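Local coordinates for GH26A (Muricauda sp. MAR_2010_75, PDB 6Q75), which probably hydrolyses glycosidic bonds in polysaccharides, most likely of the beta-mannan type, as a glycoside hydrolase of family 26, at residues 112-117 / 150-155; 132-137 / 143-148; 77-82 / 154-159. All blocks are in the same frame, centred on the assembly; numbering follows the deposited sequence.

Helix 144-165 is the element common to all three contacts, which meet it in the order contact 2, contact 1, contact 3 from its N-terminus onward. The centres of contacts 1 and 2 lie about 11 Å apart, of 1 and 3 about 10 Å, of 2 and 3 about 20 Å. Contact 2 is nested inside the loops closed by contacts 1 and 3, which end on overlapping stretches sharing D154 and Q155. R148 of contact 2 forms a salt bridge with D117 and bonds to P114 O of contact 1; contacts 2 and 3 do not touch. One outer helix of the (beta/alpha)8-type barrel thus joins a neighbouring short helix, the loop following strand 104-108 and the loop leaving strand 74-78.

Contact 1 (112-117 / 150-155)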
# COMPACT_ATOMS: atom_id res chain seq x y z
N GLY A 112 3.59 -15.27 -2.08
CA GLY A 112 4.26 -16.12 -3.05
C GLY A 112 3.35 -16.42 -4.23
O GLY A 112 2.26 -15.86 -4.39
N GLN A 113 3.80 -17.34 -5.07
CA GLN A 113 3.11 -17.65 -6.32
C GLN A 113 1.96 -18.61 -6.08
O GLN A 113 1.98 -19.37 -5.11
CB GLN A 113 4.07 -18.28 -7.31
CG GLN A 113 5.21 -17.33 -7.65
CD GLN A 113 6.18 -17.93 -8.60
OE1 GLN A 113 5.80 -18.67 -9.51
NE2 GLN A 113 7.46 -17.67 -8.38
N PRO A 114 0.96 -18.61 -6.97
CA PRO A 114 -0.11 -19.61 -6.84
C PRO A 114 0.39 -21.04 -6.78
O PRO A 114 -0.29 -21.89 -6.18
CB PRO A 114 -0.97 -19.37 -8.09
CG PRO A 114 -0.83 -17.90 -8.35
CD PRO A 114 0.64 -17.62 -8.01
N LYS A 115 1.52 -21.34 -7.41
CA LYS A 115 2.03 -22.70 -7.42
C LYS A 115 2.66 -23.11 -6.09
O LYS A 115 3.06 -24.28 -5.95
CB LYS A 115 3.04 -22.87 -8.56
CG LYS A 115 4.34 -22.10 -8.41
CD LYS A 115 5.30 -22.37 -9.58
N HIS A 116 2.77 -22.20 -5.12
CA HIS A 116 3.44 -22.45 -3.86
C HIS A 116 2.45 -22.38 -2.70
O HIS A 116 1.34 -21.85 -2.82
CB HIS A 116 4.59 -21.45 -3.66
CG HIS A 116 5.70 -21.63 -4.64
ND1 HIS A 116 6.40 -20.57 -5.17
CD2 HIS A 116 6.22 -22.74 -5.22
CE1 HIS A 116 7.32 -21.02 -6.01
NE2 HIS A 116 7.22 -22.34 -6.07
N ASP A 117 2.87 -22.91 -1.55
CA ASP A 117 2.10 -22.82 -0.32
C ASP A 117 2.86 -22.01 0.72
O ASP A 117 4.10 -21.98 0.69
CB ASP A 117 1.80 -24.21 0.25
CG ASP A 117 0.90 -25.02 -0.65
OD1 ASP A 117 -0.07 -24.45 -1.19
OD2 ASP A 117 1.17 -26.23 -0.81
N THR A 150 -7.29 -18.45 -6.10
CA THR A 150 -8.48 -18.04 -5.35
C THR A 150 -8.36 -18.40 -3.87
O THR A 150 -8.80 -17.64 -3.01
CB THR A 150 -9.75 -18.64 -5.94
OG1 THR A 150 -9.71 -20.06 -5.76
CG2 THR A 150 -9.90 -18.28 -7.42
N GLN A 151 -7.76 -19.56 -3.56
CA GLN A 151 -7.64 -19.97 -2.17
C GLN A 151 -6.68 -19.07 -1.40
O GLN A 151 -6.91 -18.79 -0.22
CB GLN A 151 -7.18 -21.43 -2.08
CG GLN A 151 -8.16 -22.39 -2.66
CD GLN A 151 -7.60 -23.80 -2.71
OE1 GLN A 151 -6.42 -24.02 -2.40
NE2 GLN A 151 -8.43 -24.75 -3.10
N GLN A 152 -5.60 -18.65 -2.04
CA GLN A 152 -4.67 -17.73 -1.38
C GLN A 152 -5.31 -16.37 -1.14
O GLN A 152 -5.09 -15.75 -0.10
CB GLN A 152 -3.41 -17.59 -2.22
CG GLN A 152 -2.59 -18.86 -2.26
CD GLN A 152 -1.51 -18.83 -3.32
OE1 GLN A 152 -1.52 -17.97 -4.21
NE2 GLN A 152 -0.58 -19.77 -3.25
N VAL A 153 -6.08 -15.89 -2.11
CA VAL A 153 -6.83 -14.64 -1.91
C VAL A 153 -7.80 -14.79 -0.75
O VAL A 153 -7.95 -13.87 0.08
CB VAL A 153 -7.56 -14.24 -3.21
CG1 VAL A 153 -8.58 -13.10 -2.96
CG2 VAL A 153 -6.57 -13.84 -4.26
N ASP A 154 -8.49 -15.93 -0.66
CA ASP A 154 -9.49 -16.09 0.39
C ASP A 154 -8.87 -16.12 1.78
O ASP A 154 -9.54 -15.74 2.76
CB ASP A 154 -10.31 -17.37 0.13
CG ASP A 154 -11.21 -17.27 -1.10
OD1 ASP A 154 -11.28 -16.20 -1.74
OD2 ASP A 154 -11.86 -18.27 -1.46
N GLN A 155 -7.61 -16.54 1.90
CA GLN A 155 -6.93 -16.53 3.20
C GLN A 155 -6.67 -15.12 3.71
O GLN A 155 -6.38 -14.95 4.90
CB GLN A 155 -5.60 -17.29 3.13
CG GLN A 155 -5.77 -18.81 3.11
CD GLN A 155 -4.45 -19.55 2.87
OE1 GLN A 155 -3.58 -19.07 2.14
NE2 GLN A 155 -4.33 -20.74 3.47
O HOH W 1 -0.49 -15.94 -5.35
O HOH W 2 -1.49 -22.00 -1.22
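Two torsions of Q152 carry its amide from the helix to the 113-116 turn: CG sits beside the backbone N and opposite the carbonyl carbon (chi1 -68°), and the chain beyond it runs extended. The carboxamide thereby reaches Q113 O, and NE2 donates to that oxygen at 3.2 Å with an almost straight N-H (163°). The acceptor lies close to the amide plane of Q152, whereas the donor stands above the carbonyl plane of Q113, tilted 37° from it. The opposite face of the same plane belongs to H116 N, whose bond to Q113 O at 2.9 Å closes the type I beta turn Q113-H116. One carbonyl is therefore gripped from both faces, once by the turn itself and once by the helix.

The other end of the amide lies against the turn backbone. OE1 of Q152 comes to 3.4 Å from P114 CA, and the glutamine chain passes the proline ring at about a right angle. Water extends the grip: one molecule accepts from Q152 NE2 at 3.1 Å and lies 2.8 Å from D117 OD1, so the amide is also linked through water to D117, just beyond the turn. The same carboxylate oxygen forms a salt bridge with R148, one turn earlier on the helix, and the NE of that arginine bonds to P114 O. Behind the turn, Q113 NE2 bonds to E129 O and H116 ND1 to S125 OG, the ends of both side chains leading away from the helix.

The turn belongs to the loop between strand 104-108 and helix 122-126 of the barrel. Helix 144-165 presents Q152 to that loop, while its V153 packs on L201, R204 and L205 of helix 194-208.

Contact 2 (132-137 / 143-148); sequences KKEWDD and TELFQR
The hydroxyl of T143 is gripped from two helices: OG1 donates to D137 O at 2.7 Å and accepts from F146 N at 3.0 Å. T143 is the N-cap of helix 144-165, and its oxygen satisfies an amide of the first turn while binding a carbonyl near the C-terminal end of helix 132-138. The short connection between the two consecutive helices is closed in this way, the segment axes inclined at 56°. The cap depends on chi1 of 68°, which sets OG1 between the backbone N and the carbonyl carbon; CG2 then points to the D137 carboxylate, 3.9 Å from OD1. The hydroxyl meets D137 O from well above its carbonyl plane, 51° out of it. T140 O also lies within hydrogen-bonding reach of OG1 and would have to share its single proton.

Beside this polar joint, L145 supplies the apolar part. Its CD1 reaches across to the preceding turn of helix 132-138, crossing the E134 side chain obliquely at 3.8 Å from CB. D137 CB stands over L145 CB at 4.2 Å, so the aspartate serves both halves of the contact. A water accepts from L145 N at 3.0 Å and donates only weakly to D137 OD2.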
# COMPACT_ATOMS: atom_id res chain seq x y z
N LYS A 132 5.26 -17.48 -18.56
CA LYS A 132 4.10 -16.89 -19.21
C LYS A 132 2.88 -17.80 -19.09
O LYS A 132 1.77 -17.32 -18.80
CB LYS A 132 4.41 -16.60 -20.68
CG LYS A 132 3.29 -15.95 -21.46
N LYS A 133 3.06 -19.11 -19.26
CA LYS A 133 1.92 -20.03 -19.14
C LYS A 133 1.38 -20.09 -17.72
O LYS A 133 0.15 -20.14 -17.52
CB LYS A 133 2.31 -21.43 -19.62
CG LYS A 133 1.12 -22.34 -19.85
CD LYS A 133 0.94 -23.27 -18.68
N GLU A 134 2.26 -20.11 -16.71
CA GLU A 134 1.80 -20.13 -15.33
C GLU A 134 1.05 -18.85 -15.00
O GLU A 134 0.06 -18.87 -14.27
CB GLU A 134 2.98 -20.30 -14.37
CG GLU A 134 3.56 -21.70 -14.38
CD GLU A 134 4.96 -21.78 -13.81
OE1 GLU A 134 5.55 -20.73 -13.47
OE2 GLU A 134 5.49 -22.91 -13.72
N TRP A 135 1.54 -17.71 -15.50
CA TRP A 135 0.84 -16.44 -15.33
C TRP A 135 -0.53 -16.50 -16.00
O TRP A 135 -1.56 -16.18 -15.38
CB TRP A 135 1.70 -15.31 -15.90
CG TRP A 135 1.01 -13.98 -15.88
CD1 TRP A 135 0.24 -13.44 -16.87
CD2 TRP A 135 1.03 -13.02 -14.81
NE1 TRP A 135 -0.25 -12.21 -16.47
CE2 TRP A 135 0.22 -11.93 -15.22
CE3 TRP A 135 1.64 -12.99 -13.55
CZ2 TRP A 135 0.01 -10.81 -14.41
CZ3 TRP A 135 1.42 -11.86 -12.74
CH2 TRP A 135 0.62 -10.80 -13.18
N ASP A 136 -0.56 -16.95 -17.25
CA ASP A 136 -1.81 -17.02 -18.00
C ASP A 136 -2.81 -17.94 -17.29
O ASP A 136 -3.99 -17.62 -17.19
CB ASP A 136 -1.56 -17.52 -19.42
CG ASP A 136 -0.84 -16.49 -20.30
OD1 ASP A 136 -0.71 -15.31 -19.90
OD2 ASP A 136 -0.40 -16.87 -21.41
N ASP A 137 -2.33 -19.08 -16.77
CA ASP A 137 -3.23 -20.04 -16.12
C ASP A 137 -3.84 -19.46 -14.85
O ASP A 137 -5.02 -19.69 -14.55
CB ASP A 137 -2.50 -21.34 -15.79
CG ASP A 137 -2.47 -22.31 -16.96
OD1 ASP A 137 -3.00 -21.97 -18.04
OD2 ASP A 137 -1.87 -23.40 -16.81
N THR A 143 -8.37 -23.55 -14.28
CA THR A 143 -7.07 -24.19 -14.13
C THR A 143 -6.75 -24.44 -12.66
O THR A 143 -7.33 -23.84 -11.75
CB THR A 143 -5.95 -23.34 -14.73
OG1 THR A 143 -5.82 -22.15 -13.95
CG2 THR A 143 -6.24 -22.96 -16.18
N GLU A 144 -5.74 -25.29 -12.44
CA GLU A 144 -5.26 -25.52 -11.09
C GLU A 144 -4.67 -24.24 -10.49
O GLU A 144 -4.88 -23.95 -9.31
CB GLU A 144 -4.22 -26.64 -11.08
CG GLU A 144 -3.76 -27.01 -9.67
CD GLU A 144 -2.50 -27.85 -9.66
OE1 GLU A 144 -1.53 -27.48 -10.34
OE2 GLU A 144 -2.48 -28.88 -8.95
N LEU A 145 -3.95 -23.47 -11.29
CA LEU A 145 -3.34 -22.28 -10.69
C LEU A 145 -4.37 -21.20 -10.38
O LEU A 145 -4.20 -20.45 -9.41
CB LEU A 145 -2.23 -21.72 -11.58
CG LEU A 145 -0.98 -22.60 -11.62
CD1 LEU A 145 0.10 -21.97 -12.49
CD2 LEU A 145 -0.46 -22.90 -10.22
N PHE A 146 -5.42 -21.07 -11.20
CA PHE A 146 -6.48 -20.13 -10.85
C PHE A 146 -7.18 -20.55 -9.56
O PHE A 146 -7.42 -19.72 -8.67
CB PHE A 146 -7.49 -20.01 -12.00
CG PHE A 146 -8.71 -19.18 -11.66
CD1 PHE A 146 -9.81 -19.76 -11.03
CD2 PHE A 146 -8.78 -17.84 -11.98
CE1 PHE A 146 -10.93 -19.02 -10.71
CE2 PHE A 146 -9.91 -17.09 -11.65
CZ PHE A 146 -10.98 -17.68 -11.03
N GLN A 147 -7.50 -21.83 -9.43
CA GLN A 147 -8.12 -22.32 -8.20
C GLN A 147 -7.22 -22.07 -6.99
O GLN A 147 -7.69 -21.60 -5.95
CB GLN A 147 -8.44 -23.81 -8.34
CG GLN A 147 -8.83 -24.45 -7.04
N ARG A 148 -5.93 -22.37 -7.13
CA ARG A 148 -5.00 -22.13 -6.03
C ARG A 148 -4.88 -20.65 -5.72
O ARG A 148 -4.78 -20.26 -4.55
CB ARG A 148 -3.63 -22.74 -6.36
CG ARG A 148 -3.64 -24.29 -6.41
CD ARG A 148 -2.26 -24.84 -6.79
NE ARG A 148 -1.26 -24.32 -5.86
CZ ARG A 148 -1.00 -24.85 -4.68
NH1 ARG A 148 -1.64 -25.95 -4.29
NH2 ARG A 148 -0.10 -24.31 -3.89
O HOH W 3 -2.70 -24.61 -13.73

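Contact 3 (77-82 / 154-159); sequences TDFYWN and DQVAVH
F79 lays the face of its ring against V156, whose CG1 stands almost over the ring centre, 3.7 Å from the centroid and 7° off the normal. This is a clear CH-pi contact, and the valine's rotamer produces it: CG1 lies anti to the backbone N (chi1 175°), directed out from the helix at the phenyl group. Further round the ring, H159 approaches obliquely with its CB, 3.8 Å from F79 CE1, and the H159 side chain also touches E89 and V92 of helix 88-100. Both helix residues, three apart, thus bear on a single aromatic ring.

F79 comes directly after strand 74-78 of the (beta/alpha)8-type barrel, at the C-terminal end of that strand. Its side chain is directed outward between strand and helix layers, touching L107 of strand 104-108, W172 of strand 170-173 and I91 of helix 88-100; V156 also rests on W172. The chain turns away next in an Asx turn, D78 OD1 accepting from Y80 N at 2.9 Å.

Past this turn W81 reaches back toward the helix. Its six-membered ring meets the end of Q155, the two side chains crossing at about a right angle with indole and amide planes 45° apart. The amide touches chiefly the outer corner of the indole, NE2 lying 3.6 Å from CZ3.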
# COMPACT_ATOMS: atom_id res chain seq x y z
N THR A 77 0.80 -2.34 8.11
CA THR A 77 1.53 -3.60 8.16
C THR A 77 1.14 -4.40 6.92
O THR A 77 0.66 -3.83 5.93
CB THR A 77 1.35 -4.34 9.51
OG1 THR A 77 2.30 -5.43 9.59
CG2 THR A 77 -0.08 -4.85 9.70
N ASP A 78 1.41 -5.71 6.94
CA ASP A 78 1.56 -6.53 5.73
C ASP A 78 1.04 -7.93 6.04
O ASP A 78 1.34 -8.48 7.10
CB ASP A 78 3.05 -6.53 5.34
CG ASP A 78 3.43 -7.38 4.13
OD1 ASP A 78 2.59 -7.99 3.42
OD2 ASP A 78 4.65 -7.37 3.84
N PHE A 79 0.24 -8.48 5.12
CA PHE A 79 -0.31 -9.82 5.32
C PHE A 79 0.69 -10.93 5.02
O PHE A 79 0.34 -12.12 5.14
CB PHE A 79 -1.56 -9.99 4.45
CG PHE A 79 -2.82 -9.48 5.09
CD1 PHE A 79 -3.50 -10.24 6.05
CD2 PHE A 79 -3.36 -8.26 4.72
CE1 PHE A 79 -4.66 -9.78 6.65
CE2 PHE A 79 -4.55 -7.79 5.30
CZ PHE A 79 -5.20 -8.56 6.26
N TYR A 80 1.92 -10.58 4.64
CA TYR A 80 2.95 -11.56 4.28
C TYR A 80 2.99 -12.76 5.22
O TYR A 80 3.32 -12.63 6.40
CB TYR A 80 4.31 -10.86 4.26
CG TYR A 80 5.46 -11.69 3.72
CD1 TYR A 80 5.24 -12.85 2.97
CD2 TYR A 80 6.77 -11.29 3.93
CE1 TYR A 80 6.33 -13.60 2.48
CE2 TYR A 80 7.84 -12.02 3.46
CZ TYR A 80 7.62 -13.16 2.73
OH TYR A 80 8.72 -13.88 2.25
N TRP A 81 2.65 -13.93 4.70
CA TRP A 81 2.72 -15.16 5.48
C TRP A 81 4.11 -15.74 5.27
O TRP A 81 4.35 -16.59 4.41
CB TRP A 81 1.62 -16.12 5.04
CG TRP A 81 1.47 -17.32 5.84
CD1 TRP A 81 2.39 -17.92 6.67
CD2 TRP A 81 0.31 -18.15 5.86
NE1 TRP A 81 1.85 -19.07 7.21
CE2 TRP A 81 0.58 -19.23 6.73
CE3 TRP A 81 -0.93 -18.08 5.23
CZ2 TRP A 81 -0.36 -20.24 6.97
CZ3 TRP A 81 -1.87 -19.09 5.48
CH2 TRP A 81 -1.57 -20.14 6.35
N ASN A 82 5.06 -15.24 6.06
CA ASN A 82 6.45 -15.68 5.92
C ASN A 82 6.88 -16.65 7.00
O ASN A 82 7.95 -17.24 6.87
CB ASN A 82 7.40 -14.47 5.93
CG ASN A 82 7.33 -13.70 7.23
OD1 ASN A 82 6.25 -13.30 7.68
ND2 ASN A 82 8.48 -13.45 7.82
N ASP A 154 -8.49 -15.93 -0.66
CA ASP A 154 -9.49 -16.09 0.39
C ASP A 154 -8.87 -16.12 1.78
O ASP A 154 -9.54 -15.74 2.76
CB ASP A 154 -10.31 -17.37 0.13
CG ASP A 154 -11.21 -17.27 -1.10
OD1 ASP A 154 -11.28 -16.20 -1.74
OD2 ASP A 154 -11.86 -18.27 -1.46
N GLN A 155 -7.61 -16.54 1.90
CA GLN A 155 -6.93 -16.53 3.20
C GLN A 155 -6.67 -15.12 3.71
O GLN A 155 -6.38 -14.95 4.90
CB GLN A 155 -5.60 -17.29 3.13
CG GLN A 155 -5.77 -18.81 3.11
CD GLN A 155 -4.45 -19.55 2.87
OE1 GLN A 155 -3.58 -19.07 2.14
NE2 GLN A 155 -4.33 -20.74 3.47
N VAL A 156 -6.70 -14.12 2.85
CA VAL A 156 -6.63 -12.73 3.29
C VAL A 156 -8.02 -12.11 3.38
O VAL A 156 -8.30 -11.32 4.28
CB VAL A 156 -5.71 -11.93 2.35
CG1 VAL A 156 -5.73 -10.45 2.71
CG2 VAL A 156 -4.30 -12.48 2.44
N ALA A 157 -8.90 -12.46 2.43
CA ALA A 157 -10.24 -11.89 2.39
C ALA A 157 -10.99 -12.11 3.70
O ALA A 157 -11.79 -11.25 4.11
CB ALA A 157 -11.03 -12.50 1.21
N VAL A 158 -10.79 -13.25 4.35
CA VAL A 158 -11.51 -13.51 5.59
C VAL A 158 -11.16 -12.47 6.65
O VAL A 158 -12.00 -12.11 7.48
CB VAL A 158 -11.23 -14.94 6.09
CG1 VAL A 158 -11.83 -15.95 5.14
CG2 VAL A 158 -9.76 -15.17 6.24
N HIS A 159 -9.94 -11.97 6.62
CA HIS A 159 -9.53 -10.97 7.60
C HIS A 159 -9.99 -9.58 7.18
O HIS A 159 -10.42 -8.78 8.03
CB HIS A 159 -8.01 -11.05 7.77
CG HIS A 159 -7.54 -12.40 8.21
ND1 HIS A 159 -7.99 -13.00 9.37
CD2 HIS A 159 -6.77 -13.33 7.58
CE1 HIS A 159 -7.47 -14.21 9.47
NE2 HIS A 159 -6.73 -14.44 8.39